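SsfX3 (Streptomyces sp. SF2575, PDB 3SKV) probably transfers a salicylyl group onto a tetracycline intermediate in a tetracycline biosynthetic pathway, acting as a GDSL/SGNH-type acyltransferase. Local coordinates at residues Leu96-Glu101 with Phe165-Val170; Leu288-Tyr293 with Asp310-Val315. The protein carries 1 engineered substitution. All blocks are in the same frame, centred on the assembly; numbering follows the deposited sequence.

Interaction 1. Residues Leu96-Glu101 with Phe165-Val170; sequences LAVRYE and FRLAEV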
# COMPACT_ATOMS: atom_id res chain seq x y z
N LEU A 96 24.28 -6.98 4.65
CA LEU A 96 23.94 -5.66 4.18
C LEU A 96 23.77 -4.69 5.30
O LEU A 96 23.34 -5.06 6.40
CB LEU A 96 22.77 -5.61 3.15
CG LEU A 96 21.30 -5.75 3.58
CD1 LEU A 96 20.77 -4.52 4.34
CD2 LEU A 96 20.45 -5.88 2.36
N ALA A 97 24.05 -3.45 5.00
CA ALA A 97 23.90 -2.37 5.98
C ALA A 97 23.23 -1.20 5.31
O ALA A 97 23.50 -0.94 4.14
CB ALA A 97 25.25 -1.97 6.56
N VAL A 98 22.29 -0.56 6.00
CA VAL A 98 21.56 0.60 5.49
C VAL A 98 21.63 1.72 6.52
O VAL A 98 21.31 1.50 7.69
CB VAL A 98 20.09 0.30 5.10
CG1 VAL A 98 19.40 1.56 4.57
CG2 VAL A 98 20.00 -0.81 4.07
N ARG A 99 22.07 2.91 6.09
CA ARG A 99 22.09 4.13 6.89
C ARG A 99 20.74 4.82 6.61
O ARG A 99 20.42 5.16 5.47
CB ARG A 99 23.29 5.02 6.54
CG ARG A 99 23.40 6.16 7.52
CD ARG A 99 24.68 6.92 7.31
NE ARG A 99 24.58 8.22 7.95
CZ ARG A 99 25.21 9.30 7.52
NH1 ARG A 99 26.00 9.24 6.45
NH2 ARG A 99 25.05 10.46 8.14
N TYR A 100 19.94 4.96 7.66
CA TYR A 100 18.58 5.45 7.54
C TYR A 100 18.16 6.43 8.63
O TYR A 100 18.86 6.64 9.63
CB TYR A 100 17.61 4.23 7.56
CG TYR A 100 17.47 3.59 8.93
CD1 TYR A 100 18.40 2.67 9.39
CD2 TYR A 100 16.42 3.95 9.78
CE1 TYR A 100 18.29 2.11 10.67
CE2 TYR A 100 16.29 3.39 11.06
CZ TYR A 100 17.23 2.47 11.50
OH TYR A 100 17.12 1.92 12.76
N GLU A 101 16.96 6.95 8.45
CA GLU A 101 16.26 7.83 9.38
C GLU A 101 14.78 7.51 9.17
O GLU A 101 14.30 7.52 8.03
CB GLU A 101 16.56 9.30 9.11
CG GLU A 101 16.08 10.19 10.25
CD GLU A 101 16.07 11.69 10.01
OE1 GLU A 101 16.20 12.12 8.84
OE2 GLU A 101 15.89 12.44 11.00
N PHE A 165 10.49 6.88 5.71
CA PHE A 165 11.80 6.23 5.78
C PHE A 165 12.73 6.84 4.73
O PHE A 165 12.38 6.86 3.56
CB PHE A 165 11.64 4.72 5.52
CG PHE A 165 12.90 3.89 5.68
CD1 PHE A 165 13.23 3.32 6.91
CD2 PHE A 165 13.71 3.63 4.58
CE1 PHE A 165 14.36 2.53 7.04
CE2 PHE A 165 14.85 2.84 4.71
CZ PHE A 165 15.16 2.28 5.93
N ARG A 166 13.91 7.34 5.15
CA ARG A 166 14.90 7.95 4.25
C ARG A 166 16.18 7.14 4.31
O ARG A 166 16.47 6.56 5.35
CB ARG A 166 15.18 9.44 4.63
CG ARG A 166 13.93 10.21 5.00
CD ARG A 166 14.01 11.71 4.87
NE ARG A 166 12.79 12.32 5.41
CZ ARG A 166 12.71 12.93 6.59
NH1 ARG A 166 13.77 13.01 7.38
NH2 ARG A 166 11.56 13.46 6.99
N LEU A 167 16.96 7.08 3.22
CA LEU A 167 18.24 6.34 3.20
C LEU A 167 19.33 7.29 2.82
O LEU A 167 19.14 8.16 1.96
CB LEU A 167 18.32 5.24 2.12
CG LEU A 167 17.28 4.19 1.90
CD1 LEU A 167 16.04 4.77 1.14
CD2 LEU A 167 17.89 3.04 1.08
N ALA A 168 20.53 7.00 3.29
CA ALA A 168 21.72 7.77 2.92
C ALA A 168 22.78 6.86 2.27
O ALA A 168 23.57 7.34 1.45
CB ALA A 168 22.29 8.46 4.15
N GLU A 169 22.77 5.56 2.59
CA GLU A 169 23.79 4.62 2.10
C GLU A 169 23.37 3.17 2.26
O GLU A 169 22.64 2.82 3.18
CB GLU A 169 25.08 4.83 2.91
CG GLU A 169 26.36 4.26 2.32
CD GLU A 169 27.55 4.21 3.27
OE1 GLU A 169 27.40 4.61 4.45
OE2 GLU A 169 28.63 3.76 2.82
N VAL A 170 23.87 2.33 1.36
CA VAL A 170 23.74 0.88 1.39
C VAL A 170 25.17 0.36 1.40
O VAL A 170 26.02 0.85 0.65
CB VAL A 170 22.88 0.28 0.26
CG1 VAL A 170 22.87 -1.25 0.33
CG2 VAL A 170 21.45 0.81 0.32
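R99 and E101 exchange backbone bonds with A168, E169 and R166, joining strands 96-103 and 164-172 antiparallel. R166 N to E101 O, at 2.9 Å, is nearly straight, while the return bond from E101 N to R166 O is longer, at 3.2 Å. Further along, R99 N reaches E169 O and A168 N reaches R99 O. Between the pairs Y100-L167 and V98-V170, one residue, R99, lies on one strand against two, A168 and E169, on the other. The chain turns a corner at A168, an irregularity consistent with a beta bulge.

A salt bridge joins E101 OE1 to R166 NH1 at 3.0 Å. The two side chains run side by side in the same direction; OE1 meets the guanidinium at its edge, but the carboxylate plane stands 77° from it. W56 touches both residues. Apart from their backbone bond, R99 and E169 bring their side chains together at the CB atoms; R99 NH2 forms a salt bridge with D140, and E169 OE2 a hydrogen bond with S34.

Apolar contacts fill the face bearing V98, Y100, L167 and V170. CZ of F165 sits 3.5 Å from CB of Y100. The Y100 and F165 rings are nearly parallel (10°), yet slid so far apart that they barely overlap. With chi1 at 73°, CG of Y100 lies between N and the carbonyl carbon, and its ring leads away from strand 164-172, letting OH meet K136 N. Replacing F165 by an alanine removes the ring, which is likely to leave CB, CG and CD2 of Y100 without their neighbour and to open a gap beside T82 and P160. CG1 of V98 touches CD2 of L167 at 4.1 Å.

Central, adjacent strands of a four-stranded antiparallel sheet are thus paired, as expected in the jelly-roll fold probably formed by the N-terminal domain.

Interaction 2. Residues Leu288-Tyr293 with Asp310-Val315; sequences LGSSVY and DYREQV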
# COMPACT_ATOMS: atom_id res chain seq x y z
N LEU A 288 -13.97 -2.28 -9.00
CA LEU A 288 -14.74 -1.31 -8.22
C LEU A 288 -15.25 -2.00 -6.98
O LEU A 288 -16.17 -2.83 -7.02
CB LEU A 288 -15.88 -0.82 -9.09
CG LEU A 288 -15.80 0.63 -9.53
CD1 LEU A 288 -14.39 1.05 -9.96
CD2 LEU A 288 -16.81 0.90 -10.59
N GLY A 289 -14.57 -1.71 -5.88
CA GLY A 289 -14.87 -2.32 -4.61
C GLY A 289 -15.72 -1.48 -3.70
O GLY A 289 -15.42 -0.31 -3.47
N SER A 290 -16.80 -2.07 -3.19
CA SER A 290 -17.62 -1.40 -2.21
C SER A 290 -16.87 -1.61 -0.91
O SER A 290 -16.10 -2.57 -0.78
CB SER A 290 -19.02 -2.00 -2.13
OG SER A 290 -18.97 -3.39 -1.90
N SER A 291 -17.07 -0.72 0.03
CA SER A 291 -16.41 -0.86 1.32
C SER A 291 -16.65 -2.21 2.03
O SER A 291 -17.73 -2.83 2.00
CB SER A 291 -16.80 0.31 2.22
OG SER A 291 -16.22 1.48 1.67
N VAL A 292 -15.58 -2.66 2.65
CA VAL A 292 -15.51 -3.85 3.50
C VAL A 292 -16.42 -3.60 4.76
O VAL A 292 -16.74 -2.45 5.08
CB VAL A 292 -13.98 -3.97 3.76
CG1 VAL A 292 -13.59 -4.07 5.23
CG2 VAL A 292 -13.34 -5.03 2.89
N TYR A 293 -16.87 -4.64 5.44
CA TYR A 293 -17.70 -4.44 6.62
C TYR A 293 -16.91 -3.82 7.79
O TYR A 293 -15.86 -4.33 8.20
CB TYR A 293 -18.39 -5.76 7.04
CG TYR A 293 -19.17 -5.67 8.34
CD1 TYR A 293 -20.47 -5.19 8.37
CD2 TYR A 293 -18.61 -6.10 9.54
CE1 TYR A 293 -21.20 -5.12 9.56
CE2 TYR A 293 -19.31 -6.01 10.74
CZ TYR A 293 -20.60 -5.52 10.74
OH TYR A 293 -21.31 -5.46 11.92
N ASP A 310 -26.03 2.33 1.53
CA ASP A 310 -26.38 3.28 0.45
C ASP A 310 -25.20 3.56 -0.46
O ASP A 310 -25.39 3.63 -1.68
CB ASP A 310 -26.96 4.59 1.02
CG ASP A 310 -28.34 4.43 1.65
OD1 ASP A 310 -29.08 3.51 1.25
OD2 ASP A 310 -28.68 5.22 2.55
N TYR A 311 -23.99 3.70 0.12
CA TYR A 311 -22.76 3.93 -0.66
C TYR A 311 -22.41 2.70 -1.47
O TYR A 311 -22.11 2.84 -2.65
CB TYR A 311 -21.59 4.35 0.23
CG TYR A 311 -21.64 5.82 0.60
CD1 TYR A 311 -22.30 6.24 1.74
CD2 TYR A 311 -21.00 6.78 -0.19
CE1 TYR A 311 -22.35 7.58 2.10
CE2 TYR A 311 -21.02 8.13 0.17
CZ TYR A 311 -21.69 8.52 1.33
OH TYR A 311 -21.74 9.84 1.71
N ARG A 312 -22.52 1.50 -0.86
CA ARG A 312 -22.25 0.20 -1.51
C ARG A 312 -23.13 0.01 -2.72
O ARG A 312 -22.64 -0.41 -3.76
CB ARG A 312 -22.43 -0.98 -0.55
CG ARG A 312 -21.43 -1.02 0.59
CD ARG A 312 -21.15 -2.48 0.99
NE ARG A 312 -20.30 -2.52 2.19
CZ ARG A 312 -20.75 -2.42 3.44
NH1 ARG A 312 -22.05 -2.34 3.69
NH2 ARG A 312 -19.89 -2.39 4.45
N GLU A 313 -24.44 0.37 -2.59
CA GLU A 313 -25.40 0.28 -3.70
C GLU A 313 -25.03 1.18 -4.91
O GLU A 313 -25.27 0.77 -6.04
CB GLU A 313 -26.82 0.52 -3.20
CG GLU A 313 -27.89 -0.19 -4.01
CD GLU A 313 -29.31 0.33 -3.81
OE1 GLU A 313 -29.58 0.98 -2.77
OE2 GLU A 313 -30.17 0.06 -4.69
N GLN A 314 -24.37 2.36 -4.67
CA GLN A 314 -23.90 3.29 -5.73
C GLN A 314 -22.71 2.71 -6.48
O GLN A 314 -22.66 2.85 -7.70
CB GLN A 314 -23.55 4.70 -5.17
CG GLN A 314 -24.70 5.40 -4.45
CD GLN A 314 -25.76 5.93 -5.36
OE1 GLN A 314 -26.37 5.22 -6.16
NE2 GLN A 314 -26.08 7.21 -5.21
N VAL A 315 -21.77 2.03 -5.75
CA VAL A 315 -20.61 1.39 -6.35
C VAL A 315 -21.14 0.37 -7.36
O VAL A 315 -20.73 0.40 -8.54
CB VAL A 315 -19.56 0.81 -5.34
CG1 VAL A 315 -18.40 0.16 -6.06
CG2 VAL A 315 -19.03 1.88 -4.39
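The guanidinium of R312 meets the 288-293 segment along its edge, where the carbonyl oxygens of S291 and V292 and the hydroxyl OG of S290 lie near its plane; CA of Y293 approaches obliquely. S291 O takes the main bond, 2.6 Å from NE and almost straight (174° at the hydrogen), only 4° out of the guanidinium plane. Seen from the carbonyl, the donor is tilted 25° from the plane of the C=O group. NH2 adds two weak hydrogen bonds, one to V292 O at 3.2 Å and one to S291 O at 3.3 Å, so two successive carbonyls share the NE and NH2 side of the group. NH1 forms a salt bridge with D298, which would help fix the guanidinium's rotation, and M336 of helix 335-338 also touches the side chain.

CG of R312 is anti to its carbonyl carbon, and a bend at chi2 turns the remaining chain toward the end of strand 286-290. On the way, the aliphatic part passes S290: CG lies 3.8 Å from S290 CB, and CD comes within 3.7 Å of S290 OG. That hydroxyl is hydrogen-bonded with Y332 OH and G335 N.

Strand 286-290 and helix 308-324 are the first two elements of a beta-alpha-beta unit completed by strand 330-333. They belong to the alpha/beta core of the GDSL/SGNH fold, whose parallel sheet is covered here by the helix running almost antiparallel to its strand.

About one turn farther along the helix, V315 supplies the apolar part. Its CG1 packs against the strand backbone, 3.9 Å from L288 O, and touches L288 CB at 4.1 Å. CG2 faces S290 CA instead, while F266 of helix 266-278 also packs on V315 and V274 of that helix meets L288.

From the N terminus, the chain first enters interaction 1 with strand 96-103, runs through strands 120-125, 128-134, 141-145 and 153-158, and closes that 63-residue loop when strand 164-172 returns. It then builds the first strands of the parallel sheet before interaction 2 opens at 288-293, a shorter excursion of 16 residues closed by helix 308-324. The two loops follow in series and neither nest nor cross. Interaction 1 ties neighbouring strands within the N-terminal domain; interaction 2 ties strand to helix in the GDSL-like part. Their centres are about 41 Å apart, on opposite sides of the chain's centre, with nearest atoms about 26 Å apart.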